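Local coordinates for putative (Helicobacter pylori, PDB 4O8S), which probably transfers nucleotidyl groups, being a member of the nucleotidyltransferase superfamily related to the AbiEii toxins of type IV toxin-antitoxin systems, at residues 124-129 with 154-159; 131-136 with 142-147; 148-153 with 184-189; 173-178 with 207-212. All blocks are in the same frame, centred on the assembly; numbering follows the deposited sequence.

Contact 1 of 4, residues 124-129 with 154-159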
loop_
_atom_site.group_PDB
_atom_site.type_symbol
_atom_site.label_atom_id
_atom_site.label_comp_id
_atom_site.label_asym_id
_atom_site.label_seq_id
_atom_site.Cartn_x
_atom_site.Cartn_y
_atom_site.Cartn_z
ATOM N N ALA A 124 8.660 -2.494 -0.455
ATOM C CA ALA A 124 8.927 -2.165 0.948
ATOM C C ALA A 124 8.571 -3.351 1.841
ATOM O O ALA A 124 7.650 -4.125 1.514
ATOM C CB ALA A 124 8.096 -0.954 1.373
ATOM N N LYS A 125 9.245 -3.472 2.982
ATOM C CA LYS A 125 8.890 -4.516 3.946
ATOM C C LYS A 125 7.557 -4.219 4.617
ATOM O O LYS A 125 7.150 -3.053 4.741
ATOM C CB LYS A 125 9.973 -4.682 5.019
ATOM C CG LYS A 125 11.322 -5.135 4.474
ATOM C CD LYS A 125 12.361 -5.170 5.590
ATOM C CE LYS A 125 13.638 -5.880 5.129
ATOM N NZ LYS A 125 14.668 -5.940 6.219
ATOM N N ILE A 126 6.901 -5.283 5.074
ATOM C CA ILE A 126 5.573 -5.181 5.659
ATOM C C ILE A 126 5.542 -4.201 6.824
ATOM O O ILE A 126 4.588 -3.408 6.971
ATOM C CB ILE A 126 5.073 -6.561 6.170
ATOM C CG1 ILE A 126 4.748 -7.483 5.002
ATOM C CG2 ILE A 126 3.827 -6.400 7.040
ATOM C CD1 ILE A 126 3.472 -7.094 4.309
ATOM N N GLU A 127 6.564 -4.246 7.672
ATOM C CA GLU A 127 6.536 -3.390 8.853
ATOM C C GLU A 127 6.580 -1.904 8.483
ATOM O O GLU A 127 5.999 -1.077 9.171
ATOM C CB GLU A 127 7.618 -3.778 9.891
ATOM C CG GLU A 127 9.049 -3.809 9.386
ATOM C CD GLU A 127 10.079 -3.712 10.526
ATOM O OE1 GLU A 127 11.258 -3.372 10.242
ATOM O OE2 GLU A 127 9.710 -3.975 11.701
ATOM N N ARG A 128 7.234 -1.570 7.376
ATOM C CA ARG A 128 7.252 -0.181 6.914
ATOM C C ARG A 128 5.864 0.196 6.376
ATOM O O ARG A 128 5.362 1.299 6.618
ATOM C CB ARG A 128 8.323 -0.011 5.830
ATOM C CG ARG A 128 8.642 1.434 5.401
ATOM C CD ARG A 128 9.828 1.410 4.421
ATOM N NE ARG A 128 10.163 2.697 3.797
ATOM C CZ ARG A 128 11.248 3.420 4.087
ATOM N NH1 ARG A 128 12.109 3.005 5.012
ATOM N NH2 ARG A 128 11.472 4.566 3.453
ATOM N N ILE A 129 5.227 -0.727 5.664
ATOM C CA ILE A 129 3.878 -0.463 5.189
ATOM C C ILE A 129 2.909 -0.231 6.357
ATOM O O ILE A 129 2.093 0.695 6.314
ATOM C CB ILE A 129 3.381 -1.573 4.254
ATOM C CG1 ILE A 129 4.336 -1.669 3.050
ATOM C CG2 ILE A 129 1.946 -1.271 3.807
ATOM C CD1 ILE A 129 4.206 -2.952 2.220
ATOM N N HIS A 154 -6.607 -4.061 8.721
ATOM C CA HIS A 154 -7.290 -5.289 9.106
ATOM C C HIS A 154 -6.654 -6.479 8.382
ATOM O O HIS A 154 -6.364 -7.499 9.000
ATOM C CB HIS A 154 -8.779 -5.167 8.781
ATOM C CG HIS A 154 -9.542 -6.443 8.929
ATOM N ND1 HIS A 154 -9.641 -7.374 7.914
ATOM C CD2 HIS A 154 -10.256 -6.941 9.970
ATOM C CE1 HIS A 154 -10.376 -8.393 8.327
ATOM N NE2 HIS A 154 -10.760 -8.154 9.571
ATOM N N PHE A 155 -6.420 -6.332 7.075
ATOM C CA PHE A 155 -5.759 -7.360 6.280
ATOM C C PHE A 155 -4.391 -7.692 6.862
ATOM O O PHE A 155 -3.988 -8.873 6.940
ATOM C CB PHE A 155 -5.575 -6.859 4.843
ATOM C CG PHE A 155 -4.659 -7.717 4.013
ATOM C CD1 PHE A 155 -5.141 -8.867 3.385
ATOM C CD2 PHE A 155 -3.309 -7.386 3.864
ATOM C CE1 PHE A 155 -4.304 -9.671 2.635
ATOM C CE2 PHE A 155 -2.454 -8.199 3.113
ATOM C CZ PHE A 155 -2.953 -9.342 2.487
ATOM N N LEU A 156 -3.657 -6.646 7.236
ATOM C CA LEU A 156 -2.317 -6.814 7.789
ATOM C C LEU A 156 -2.343 -7.513 9.154
ATOM O O LEU A 156 -1.570 -8.432 9.390
ATOM C CB LEU A 156 -1.615 -5.452 7.892
ATOM C CG LEU A 156 -1.151 -4.954 6.506
ATOM C CD1 LEU A 156 -0.842 -3.479 6.544
ATOM C CD2 LEU A 156 0.089 -5.728 6.039
ATOM N N ALA A 157 -3.220 -7.075 10.052
ATOM C CA ALA A 157 -3.327 -7.705 11.366
ATOM C C ALA A 157 -3.763 -9.166 11.240
ATOM O O ALA A 157 -3.320 -10.034 12.008
ATOM C CB ALA A 157 -4.314 -6.929 12.245
ATOM N N LYS A 158 -4.624 -9.443 10.268
ATOM C CA LYS A 158 -5.168 -10.787 10.104
ATOM C C LYS A 158 -4.164 -11.758 9.483
ATOM O O LYS A 158 -4.069 -12.914 9.903
ATOM C CB LYS A 158 -6.438 -10.740 9.243
ATOM C CG LYS A 158 -7.260 -12.045 9.231
ATOM C CD LYS A 158 -8.463 -11.924 8.285
ATOM C CE LYS A 158 -9.350 -13.170 8.326
ATOM N NZ LYS A 158 -10.493 -13.017 9.282
ATOM N N HIS A 159 -3.426 -11.304 8.469
ATOM C CA HIS A 159 -2.580 -12.220 7.710
ATOM C C HIS A 159 -1.088 -12.034 7.943
ATOM O O HIS A 159 -0.280 -12.898 7.564
ATOM C CB HIS A 159 -2.881 -12.105 6.219
ATOM C CG HIS A 159 -4.305 -12.402 5.875
ATOM N ND1 HIS A 159 -4.803 -13.687 5.819
ATOM C CD2 HIS A 159 -5.344 -11.581 5.581
ATOM C CE1 HIS A 159 -6.084 -13.646 5.490
ATOM N NE2 HIS A 159 -6.437 -12.380 5.344
#
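No ring of either segment takes part in this contact, which is made by the branched aliphatic chains of Ile126, Ile129 and Leu156 alone. The His159 ring lies further along its helix and has CG of its neighbour Lys158 over one face near the rim; its side chain stays well clear of segment 124-129. Leu156 reaches across from helix 147-159 with its two methyls divided between the two isoleucines of helix 126-139. Its CG stands anti to the carbonyl carbon (chi1 -75°), and from there the fork opens toward the first turn of the other helix. CD2 touches Ile126 twice, 3.9 Å from CG2 and 4.0 Å from CD1. The other branch is looser: Leu156 CD1 is 4.5 Å from Ile129 CG2. The Ile126 and Leu156 side chains run antiparallel alongside one another, while the closest CA atoms, those of Ile126 and Leu156, are 8.3 Å apart.

All three residues are buried, and Leu33 of helix 29-36 packs against each of them, with Tyr37 lying on the two isoleucines. Lys125 takes the N-cap position of helix 126-139, and Arg128 forms a salt bridge to Asp49 in strand 46-50, joining this helix to the mixed sheet. On helix 147-159, His154 and Lys158 both bind Glu208 of helix 202-231. With methyl groups meeting methyl groups and 116 Å² buried, the contact itself is purely apolar; directional bonding is left to the polar residues on other faces of the two helices.

Contact 2 of 4, residues 131-136 with 142-147; sequences DNKLCA and HTRTKA
The Arg144 side chain starts with CG wedged between its backbone N and carbonyl carbon (chi1 56°) and then runs extended from CG to NE, which carries the guanidinium group back over Ala136. Ala136 CB sits over the centre of one guanidinium face, 3.8 Å from Arg144 CZ. Near its root the same side chain brushes the helix backbone, with Arg144 CG 3.2 Å from Ala136 O. That carbonyl also accepts a weak, bent hydrogen bond from Arg144 N (2.8 Å, 130° at the hydrogen) and a CA-H...O contact from Thr143 CA at 3.2 Å.

Lys133, bent at chi2 (-80°), brings NZ to 4.1 Å from Arg144 NH2. The two cations share the Asp149 carboxylate, both forming salt bridges to its OD1, and Lys133 is further bound by Asp152 and Glu30. These acids probably offset the like charges and set where the arginine ends. The far side of the loop is exposed, and His142 there is poorly ordered.

The arrangement is a loop joining two consecutive helices: the chain after helix 126-139 folds back along its C-terminal part and then enters helix 147-159, within the helical part of this AbiEii-family protein.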
loop_
_atom_site.group_PDB
_atom_site.type_symbol
_atom_site.label_atom_id
_atom_site.label_comp_id
_atom_site.label_asym_id
_atom_site.label_seq_id
_atom_site.Cartn_x
_atom_site.Cartn_y
_atom_site.Cartn_z
ATOM N N ASP A 131 3.650 0.812 9.426
ATOM C CA ASP A 131 4.061 2.073 10.058
ATOM C C ASP A 131 3.486 3.268 9.286
ATOM O O ASP A 131 2.879 4.173 9.873
ATOM C CB ASP A 131 5.594 2.116 10.105
ATOM C CG ASP A 131 6.148 3.289 10.916
ATOM O OD1 ASP A 131 5.481 3.778 11.857
ATOM O OD2 ASP A 131 7.285 3.710 10.606
ATOM N N ASN A 132 3.642 3.249 7.966
ATOM C CA ASN A 132 3.096 4.315 7.139
ATOM C C ASN A 132 1.570 4.357 7.104
ATOM O O ASN A 132 0.985 5.428 6.957
ATOM C CB ASN A 132 3.649 4.231 5.720
ATOM C CG ASN A 132 5.145 4.501 5.668
ATOM O OD1 ASN A 132 5.722 5.003 6.633
ATOM N ND2 ASN A 132 5.776 4.167 4.544
ATOM N N LYS A 133 0.915 3.204 7.219
ATOM C CA LYS A 133 -0.549 3.195 7.260
ATOM C C LYS A 133 -1.048 3.836 8.553
ATOM O O LYS A 133 -1.990 4.625 8.549
ATOM C CB LYS A 133 -1.094 1.763 7.138
ATOM C CG LYS A 133 -1.304 1.299 5.712
ATOM C CD LYS A 133 -2.611 1.860 5.174
ATOM C CE LYS A 133 -2.735 1.611 3.683
ATOM N NZ LYS A 133 -4.073 2.064 3.169
ATOM N N LEU A 134 -0.404 3.510 9.660
ATOM C CA LEU A 134 -0.814 4.059 10.948
ATOM C C LEU A 134 -0.589 5.570 11.012
ATOM O O LEU A 134 -1.430 6.296 11.548
ATOM C CB LEU A 134 -0.095 3.349 12.090
ATOM C CG LEU A 134 -0.616 1.923 12.322
ATOM C CD1 LEU A 134 0.322 1.132 13.214
ATOM C CD2 LEU A 134 -2.013 1.970 12.919
ATOM N N CYS A 135 0.528 6.039 10.454
ATOM C CA CYS A 135 0.794 7.474 10.380
ATOM C C CYS A 135 -0.316 8.174 9.611
ATOM O O CYS A 135 -0.871 9.171 10.071
ATOM C CB CYS A 135 2.137 7.743 9.700
ATOM S SG CYS A 135 3.549 7.333 10.725
ATOM N N ALA A 136 -0.662 7.623 8.454
ATOM C CA ALA A 136 -1.622 8.260 7.565
ATOM C C ALA A 136 -3.043 8.283 8.105
ATOM O O ALA A 136 -3.807 9.188 7.793
ATOM C CB ALA A 136 -1.603 7.593 6.178
ATOM N N HIS A 142 -0.134 14.875 9.229
ATOM C CA HIS A 142 -1.374 15.080 8.500
ATOM C C HIS A 142 -2.077 13.747 8.253
ATOM O O HIS A 142 -1.746 13.028 7.306
ATOM C CB HIS A 142 -1.105 15.790 7.167
ATOM C CG HIS A 142 -0.694 17.224 7.315
ATOM N ND1 HIS A 142 -1.588 18.226 7.630
ATOM C CD2 HIS A 142 0.513 17.826 7.186
ATOM C CE1 HIS A 142 -0.951 19.382 7.690
ATOM N NE2 HIS A 142 0.326 19.166 7.425
ATOM N N THR A 143 -3.046 13.415 9.101
ATOM C CA THR A 143 -3.818 12.196 8.896
ATOM C C THR A 143 -4.854 12.392 7.798
ATOM O O THR A 143 -4.972 13.475 7.224
ATOM C CB THR A 143 -4.537 11.719 10.174
ATOM O OG1 THR A 143 -5.647 12.580 10.460
ATOM C CG2 THR A 143 -3.576 11.679 11.357
ATOM N N ARG A 144 -5.591 11.325 7.505
ATOM C CA ARG A 144 -6.663 11.356 6.521
ATOM C C ARG A 144 -7.770 10.411 6.969
ATOM O O ARG A 144 -7.648 9.733 7.999
ATOM C CB ARG A 144 -6.148 10.938 5.147
ATOM C CG ARG A 144 -5.483 9.570 5.146
ATOM C CD ARG A 144 -5.308 9.035 3.732
ATOM N NE ARG A 144 -4.753 7.681 3.739
ATOM C CZ ARG A 144 -3.697 7.299 3.026
ATOM N NH1 ARG A 144 -3.074 8.168 2.234
ATOM N NH2 ARG A 144 -3.263 6.043 3.100
ATOM N N THR A 145 -8.847 10.371 6.190
ATOM C CA THR A 145 -10.005 9.560 6.528
ATOM C C THR A 145 -10.429 8.786 5.289
ATOM O O THR A 145 -11.294 9.223 4.522
ATOM C CB THR A 145 -11.158 10.435 7.056
ATOM O OG1 THR A 145 -10.725 11.128 8.239
ATOM C CG2 THR A 145 -12.380 9.575 7.389
ATOM N N LYS A 146 -9.787 7.636 5.084
ATOM C CA LYS A 146 -10.043 6.810 3.907
ATOM C C LYS A 146 -10.205 5.365 4.356
ATOM O O LYS A 146 -9.329 4.807 5.032
ATOM C CB LYS A 146 -8.901 6.944 2.894
ATOM C CG LYS A 146 -8.855 8.302 2.168
ATOM C CD LYS A 146 -10.129 8.548 1.345
ATOM C CE LYS A 146 -10.067 9.869 0.586
ATOM N NZ LYS A 146 -11.269 10.025 -0.293
ATOM N N ALA A 147 -11.328 4.767 3.984
ATOM C CA ALA A 147 -11.679 3.452 4.492
ATOM C C ALA A 147 -10.648 2.377 4.115
ATOM O O ALA A 147 -10.521 1.354 4.804
ATOM C CB ALA A 147 -13.054 3.071 4.013
#

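Contact 3 of 4, residues 148-153 with 184-189; sequences RDLFDL and SDYLVD
Leu150 and Tyr186 form the apolar centre of this contact between helices 147-159 and 179-192. Leu150 CB lies over one face of the tyrosine ring, displaced toward the rim and 4.1 Å from Tyr186 CE2, while its CD2 methyl comes to 3.9 Å from Tyr186 CD2. The leucine holds CG anti to its backbone N (chi1 180°), which lays CB and CD2 along the same face of the ring, toward its CD2-CE2 rim; the two side chains meet at a slant.

At the phenol end the contact turns polar. Water 1 lies at the ring edge, in its plane, and is hydrogen-bonded to Tyr186 OH at 2.9 Å. The same water lies 2.5 Å from Asp149 OD2, a separation short enough to be doubtful. Asp149 thus reaches the tyrosine through a single water, with Asp149 CB 4.5 Å from Tyr186 OH.

A second shell fixes these groups. Lys133 and Arg144 both form salt bridges to Asp149 OD1, and Leu150 is backed by Leu202, Thr205 and Leu209 of helix 202-231. One turn on in helix 179-192, Asp189 OD2 accepts a hydrogen bond from Ala147 N at the start of helix 147-159, whereas Arg148 turns to Asp193. Helix 179-192 is kinked here: the N atoms of 188 and 189 lack a bond to the preceding turn.

The interface therefore grades from packed hydrocarbon to a water-bridged carboxylate, with Asp149 held at OD1 by two salt bridges and linked at OD2 to Tyr186 by one water.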
loop_
_atom_site.group_PDB
_atom_site.type_symbol
_atom_site.label_atom_id
_atom_site.label_comp_id
_atom_site.label_asym_id
_atom_site.label_seq_id
_atom_site.Cartn_x
_atom_site.Cartn_y
_atom_site.Cartn_z
ATOM N N ARG A 148 -9.924 2.610 3.021
ATOM C CA ARG A 148 -8.861 1.699 2.597
ATOM C C ARG A 148 -7.840 1.476 3.691
ATOM O O ARG A 148 -7.268 0.388 3.786
ATOM C CB ARG A 148 -8.158 2.242 1.359
ATOM C CG ARG A 148 -9.004 2.150 0.115
ATOM C CD ARG A 148 -8.482 3.051 -1.009
ATOM N NE ARG A 148 -9.503 3.199 -2.044
ATOM C CZ ARG A 148 -9.297 3.733 -3.250
ATOM N NH1 ARG A 148 -8.089 4.172 -3.608
ATOM N NH2 ARG A 148 -10.309 3.821 -4.103
ATOM N N ASP A 149 -7.597 2.498 4.513
ATOM C CA ASP A 149 -6.638 2.357 5.595
ATOM C C ASP A 149 -7.114 1.289 6.584
ATOM O O ASP A 149 -6.321 0.493 7.106
ATOM C CB ASP A 149 -6.439 3.694 6.307
ATOM C CG ASP A 149 -5.774 4.737 5.414
ATOM O OD1 ASP A 149 -5.120 4.334 4.424
ATOM O OD2 ASP A 149 -5.912 5.953 5.701
ATOM N N LEU A 150 -8.419 1.277 6.838
ATOM C CA LEU A 150 -8.998 0.294 7.746
ATOM C C LEU A 150 -8.949 -1.103 7.140
ATOM O O LEU A 150 -8.525 -2.058 7.801
ATOM C CB LEU A 150 -10.444 0.667 8.078
ATOM C CG LEU A 150 -11.147 -0.310 9.021
ATOM C CD1 LEU A 150 -10.365 -0.481 10.320
ATOM C CD2 LEU A 150 -12.553 0.171 9.316
ATOM N N PHE A 151 -9.374 -1.219 5.885
ATOM C CA PHE A 151 -9.343 -2.495 5.183
ATOM C C PHE A 151 -7.934 -3.079 5.221
ATOM O O PHE A 151 -7.723 -4.261 5.541
ATOM C CB PHE A 151 -9.726 -2.280 3.722
ATOM C CG PHE A 151 -9.835 -3.558 2.925
ATOM C CD1 PHE A 151 -8.698 -4.175 2.399
ATOM C CD2 PHE A 151 -11.081 -4.144 2.697
ATOM C CE1 PHE A 151 -8.798 -5.365 1.661
ATOM C CE2 PHE A 151 -11.198 -5.339 1.969
ATOM C CZ PHE A 151 -10.053 -5.948 1.447
ATOM N N ASP A 152 -6.967 -2.246 4.858
ATOM C CA ASP A 152 -5.593 -2.710 4.746
ATOM C C ASP A 152 -4.993 -3.083 6.088
ATOM O O ASP A 152 -4.308 -4.115 6.193
ATOM C CB ASP A 152 -4.725 -1.672 4.040
ATOM C CG ASP A 152 -5.236 -1.343 2.655
ATOM O OD1 ASP A 152 -6.002 -2.156 2.102
ATOM O OD2 ASP A 152 -4.870 -0.275 2.116
ATOM N N LEU A 153 -5.242 -2.263 7.112
ATOM C CA LEU A 153 -4.713 -2.560 8.446
ATOM C C LEU A 153 -5.325 -3.841 9.013
ATOM O O LEU A 153 -4.646 -4.610 9.692
ATOM C CB LEU A 153 -4.927 -1.392 9.413
ATOM C CG LEU A 153 -3.887 -0.265 9.278
ATOM C CD1 LEU A 153 -4.225 0.883 10.225
ATOM C CD2 LEU A 153 -2.495 -0.810 9.570
ATOM N N SER A 184 -18.533 5.064 12.314
ATOM C CA SER A 184 -18.946 6.451 12.110
ATOM C C SER A 184 -17.985 7.194 11.188
ATOM O O SER A 184 -18.409 7.875 10.246
ATOM C CB SER A 184 -19.059 7.179 13.455
ATOM O OG SER A 184 -18.880 8.576 13.280
ATOM N N ASP A 185 -16.687 7.048 11.436
ATOM C CA ASP A 185 -15.696 7.734 10.607
ATOM C C ASP A 185 -15.667 7.281 9.142
ATOM O O ASP A 185 -15.428 8.091 8.245
ATOM C CB ASP A 185 -14.303 7.607 11.214
ATOM C CG ASP A 185 -14.164 8.371 12.510
ATOM O OD1 ASP A 185 -15.092 9.142 12.844
ATOM O OD2 ASP A 185 -13.127 8.203 13.191
ATOM N N TYR A 186 -15.926 6.000 8.887
ATOM C CA TYR A 186 -15.657 5.455 7.549
ATOM C C TYR A 186 -16.861 5.079 6.710
ATOM O O TYR A 186 -16.713 4.829 5.513
ATOM C CB TYR A 186 -14.739 4.229 7.655
ATOM C CG TYR A 186 -13.324 4.551 8.067
ATOM C CD1 TYR A 186 -12.496 5.314 7.248
ATOM C CD2 TYR A 186 -12.802 4.063 9.257
ATOM C CE1 TYR A 186 -11.182 5.596 7.616
ATOM C CE2 TYR A 186 -11.488 4.344 9.633
ATOM C CZ TYR A 186 -10.691 5.111 8.806
ATOM O OH TYR A 186 -9.390 5.392 9.173
ATOM N N LEU A 187 -18.046 5.016 7.319
ATOM C CA LEU A 187 -19.215 4.484 6.607
ATOM C C LEU A 187 -19.524 5.174 5.281
ATOM O O LEU A 187 -19.818 4.503 4.279
ATOM C CB LEU A 187 -20.461 4.443 7.503
ATOM C CG LEU A 187 -21.596 3.631 6.860
ATOM C CD1 LEU A 187 -21.093 2.269 6.446
ATOM C CD2 LEU A 187 -22.787 3.477 7.790
ATOM N N VAL A 188 -19.440 6.503 5.265
ATOM C CA VAL A 188 -19.694 7.245 4.026
ATOM C C VAL A 188 -18.654 6.899 2.959
ATOM O O VAL A 188 -19.001 6.604 1.807
ATOM C CB VAL A 188 -19.707 8.779 4.253
ATOM C CG1 VAL A 188 -19.662 9.527 2.908
ATOM C CG2 VAL A 188 -20.935 9.187 5.074
ATOM N N ASP A 189 -17.384 6.933 3.350
ATOM C CA ASP A 189 -16.311 6.660 2.410
ATOM C C ASP A 189 -16.419 5.238 1.853
ATOM O O ASP A 189 -16.283 5.043 0.648
ATOM C CB ASP A 189 -14.946 6.890 3.055
ATOM C CG ASP A 189 -13.830 6.994 2.025
ATOM O OD1 ASP A 189 -14.009 7.758 1.036
ATOM O OD2 ASP A 189 -12.788 6.306 2.195
HETATM O O HOH W 1 -7.948 6.699 7.036
#

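Contact 4 of 4, residues 173-178 with 207-212; sequences KDFSKD and LELGVM
Ser176 and Gly210 form the tight part of the contact, where helix 166-176 comes within 4.6 Å of helix 202-231, measured from Ser176 CA to Gly210 CA. Having no side chain, the glycine lets the serine lie directly on the helix backbone: both Ser176 O and Ser176 OG are 3.4 Å from Gly210 CA. Beside it, Ser176 CB rests 3.8 Å from Leu209 CG. Phe175, with CG anti to its backbone N (chi1 164°), extends its ring so that Leu209 CD2 meets the edge, near the ring plane, 3.9 Å from Phe175 CE2; the two side chains cross at roughly a right angle. Beside this close packing, water 2 bridges the helices, donating to Ser176 OG (3.1 Å) and to Gly210 O (2.7 Å).

The solvent side is looser. There the extended Lys177 side chain runs alongside to Asp174, NZ forming a salt bridge with OD1, and exposed Asp178 caps the start of helix 179-192 through Lys181 N.

Ser176 OG, though buried, bonds to Leu172 O and accepts from water 2. Close backbone packing and one bridging water thus replace any direct polar bond between the two segments.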
loop_
_atom_site.group_PDB
_atom_site.type_symbol
_atom_site.label_atom_id
_atom_site.label_comp_id
_atom_site.label_asym_id
_atom_site.label_seq_id
_atom_site.Cartn_x
_atom_site.Cartn_y
_atom_site.Cartn_z
ATOM N N LYS A 173 -3.820 -0.925 18.327
ATOM C CA LYS A 173 -4.785 -1.048 19.419
ATOM C C LYS A 173 -5.428 0.298 19.725
ATOM O O LYS A 173 -6.652 0.399 19.840
ATOM C CB LYS A 173 -4.093 -1.609 20.669
ATOM C CG LYS A 173 -5.020 -1.927 21.837
ATOM C CD LYS A 173 -4.254 -2.571 22.996
ATOM C CE LYS A 173 -5.145 -2.733 24.230
ATOM N NZ LYS A 173 -4.465 -3.449 25.357
ATOM N N ASP A 174 -4.598 1.334 19.836
ATOM C CA ASP A 174 -5.068 2.689 20.094
ATOM C C ASP A 174 -6.033 3.138 18.992
ATOM O O ASP A 174 -7.098 3.696 19.263
ATOM C CB ASP A 174 -3.864 3.631 20.164
ATOM C CG ASP A 174 -4.107 4.846 21.048
ATOM O OD1 ASP A 174 -5.246 5.376 21.077
ATOM O OD2 ASP A 174 -3.138 5.282 21.711
ATOM N N PHE A 175 -5.653 2.868 17.746
ATOM C CA PHE A 175 -6.451 3.255 16.583
ATOM C C PHE A 175 -7.805 2.549 16.545
ATOM O O PHE A 175 -8.792 3.122 16.092
ATOM C CB PHE A 175 -5.668 2.933 15.299
ATOM C CG PHE A 175 -6.507 2.935 14.039
ATOM C CD1 PHE A 175 -7.019 4.123 13.524
ATOM C CD2 PHE A 175 -6.751 1.745 13.348
ATOM C CE1 PHE A 175 -7.783 4.133 12.342
ATOM C CE2 PHE A 175 -7.512 1.735 12.160
ATOM C CZ PHE A 175 -8.032 2.937 11.660
ATOM N N SER A 176 -7.844 1.300 17.006
ATOM C CA SER A 176 -9.017 0.453 16.791
ATOM C C SER A 176 -9.841 0.177 18.056
ATOM O O SER A 176 -10.724 -0.684 18.044
ATOM C CB SER A 176 -8.588 -0.875 16.161
ATOM O OG SER A 176 -7.739 -1.601 17.036
ATOM N N LYS A 177 -9.561 0.911 19.132
ATOM C CA LYS A 177 -10.181 0.655 20.437
ATOM C C LYS A 177 -11.700 0.930 20.482
ATOM O O LYS A 177 -12.420 0.354 21.310
ATOM C CB LYS A 177 -9.473 1.496 21.501
ATOM C CG LYS A 177 -9.557 2.973 21.193
ATOM C CD LYS A 177 -8.753 3.824 22.141
ATOM C CE LYS A 177 -8.731 5.264 21.632
ATOM N NZ LYS A 177 -7.866 6.145 22.473
ATOM N N ASP A 178 -12.170 1.807 19.594
ATOM C CA ASP A 178 -13.565 2.253 19.566
ATOM C C ASP A 178 -14.178 1.898 18.216
ATOM O O ASP A 178 -14.280 2.757 17.337
ATOM C CB ASP A 178 -13.629 3.773 19.786
ATOM C CG ASP A 178 -15.052 4.289 20.055
ATOM O OD1 ASP A 178 -16.044 3.702 19.555
ATOM O OD2 ASP A 178 -15.171 5.312 20.768
ATOM N N LEU A 207 -14.965 -4.336 14.189
ATOM C CA LEU A 207 -14.992 -5.162 15.393
ATOM C C LEU A 207 -13.820 -6.113 15.412
ATOM O O LEU A 207 -13.107 -6.207 16.408
ATOM C CB LEU A 207 -16.288 -5.983 15.465
ATOM C CG LEU A 207 -17.524 -5.196 15.899
ATOM C CD1 LEU A 207 -18.798 -6.033 15.755
ATOM C CD2 LEU A 207 -17.341 -4.726 17.338
ATOM N N GLU A 208 -13.630 -6.818 14.304
ATOM C CA GLU A 208 -12.581 -7.816 14.226
ATOM C C GLU A 208 -11.181 -7.216 14.412
ATOM O O GLU A 208 -10.331 -7.819 15.093
ATOM C CB GLU A 208 -12.675 -8.609 12.918
ATOM C CG GLU A 208 -11.683 -9.761 12.890
ATOM C CD GLU A 208 -11.849 -10.671 11.692
ATOM O OE1 GLU A 208 -12.388 -10.209 10.660
ATOM O OE2 GLU A 208 -11.429 -11.852 11.789
ATOM N N LEU A 209 -10.938 -6.038 13.828
ATOM C CA LEU A 209 -9.630 -5.388 13.979
ATOM C C LEU A 209 -9.341 -4.976 15.420
ATOM O O LEU A 209 -8.232 -5.202 15.917
ATOM C CB LEU A 209 -9.468 -4.168 13.054
ATOM C CG LEU A 209 -8.153 -3.407 13.318
ATOM C CD1 LEU A 209 -6.945 -4.318 13.076
ATOM C CD2 LEU A 209 -8.046 -2.103 12.509
ATOM N N GLY A 210 -10.316 -4.357 16.083
ATOM C CA GLY A 210 -10.133 -3.943 17.468
ATOM C C GLY A 210 -9.714 -5.100 18.359
ATOM O O GLY A 210 -8.790 -4.986 19.189
ATOM N N VAL A 211 -10.372 -6.239 18.164
ATOM C CA VAL A 211 -10.072 -7.421 18.966
ATOM C C VAL A 211 -8.722 -8.043 18.609
ATOM O O VAL A 211 -7.953 -8.396 19.507
ATOM C CB VAL A 211 -11.207 -8.463 18.868
ATOM C CG1 VAL A 211 -10.835 -9.745 19.594
ATOM C CG2 VAL A 211 -12.491 -7.875 19.441
HETATM N N MSE A 212 -8.424 -8.184 17.315
HETATM C CA MSE A 212 -7.122 -8.721 16.892
HETATM C C MSE A 212 -5.973 -7.882 17.421
HETATM O O MSE A 212 -4.934 -8.417 17.815
HETATM C CB MSE A 212 -7.011 -8.796 15.365
HETATM C CG MSE A 212 -7.925 -9.835 14.724
HETATM SE SE MSE A 212 -7.583 -10.049 12.779
HETATM C CE MSE A 212 -8.148 -8.292 12.247
HETATM O O HOH W 2 -8.377 -2.424 19.921
#

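The four contacts stitch together helices 126-139, 147-159, 166-176, 179-192 and 202-231 of the family region. Along the chain contact 2 falls between the two segments of contact 1, contact 3 alternates with contact 1 and with contact 4, and contact 4 opens after contact 1 has closed. Helix 126-139 serves contacts 1 and 2, helix 147-159 contacts 1 and 3. Contacts 2 and 3 are closest, their centres 10 Å apart, and join through a salt bridge, a hydrogen bond and packing; contacts 3 and 4, 13 Å apart, share one apolar core. Contacts 1 and 4, their centres 15 Å apart, meet through Glu208 and Met212. Together they make one helical bundle beside the mixed sheet.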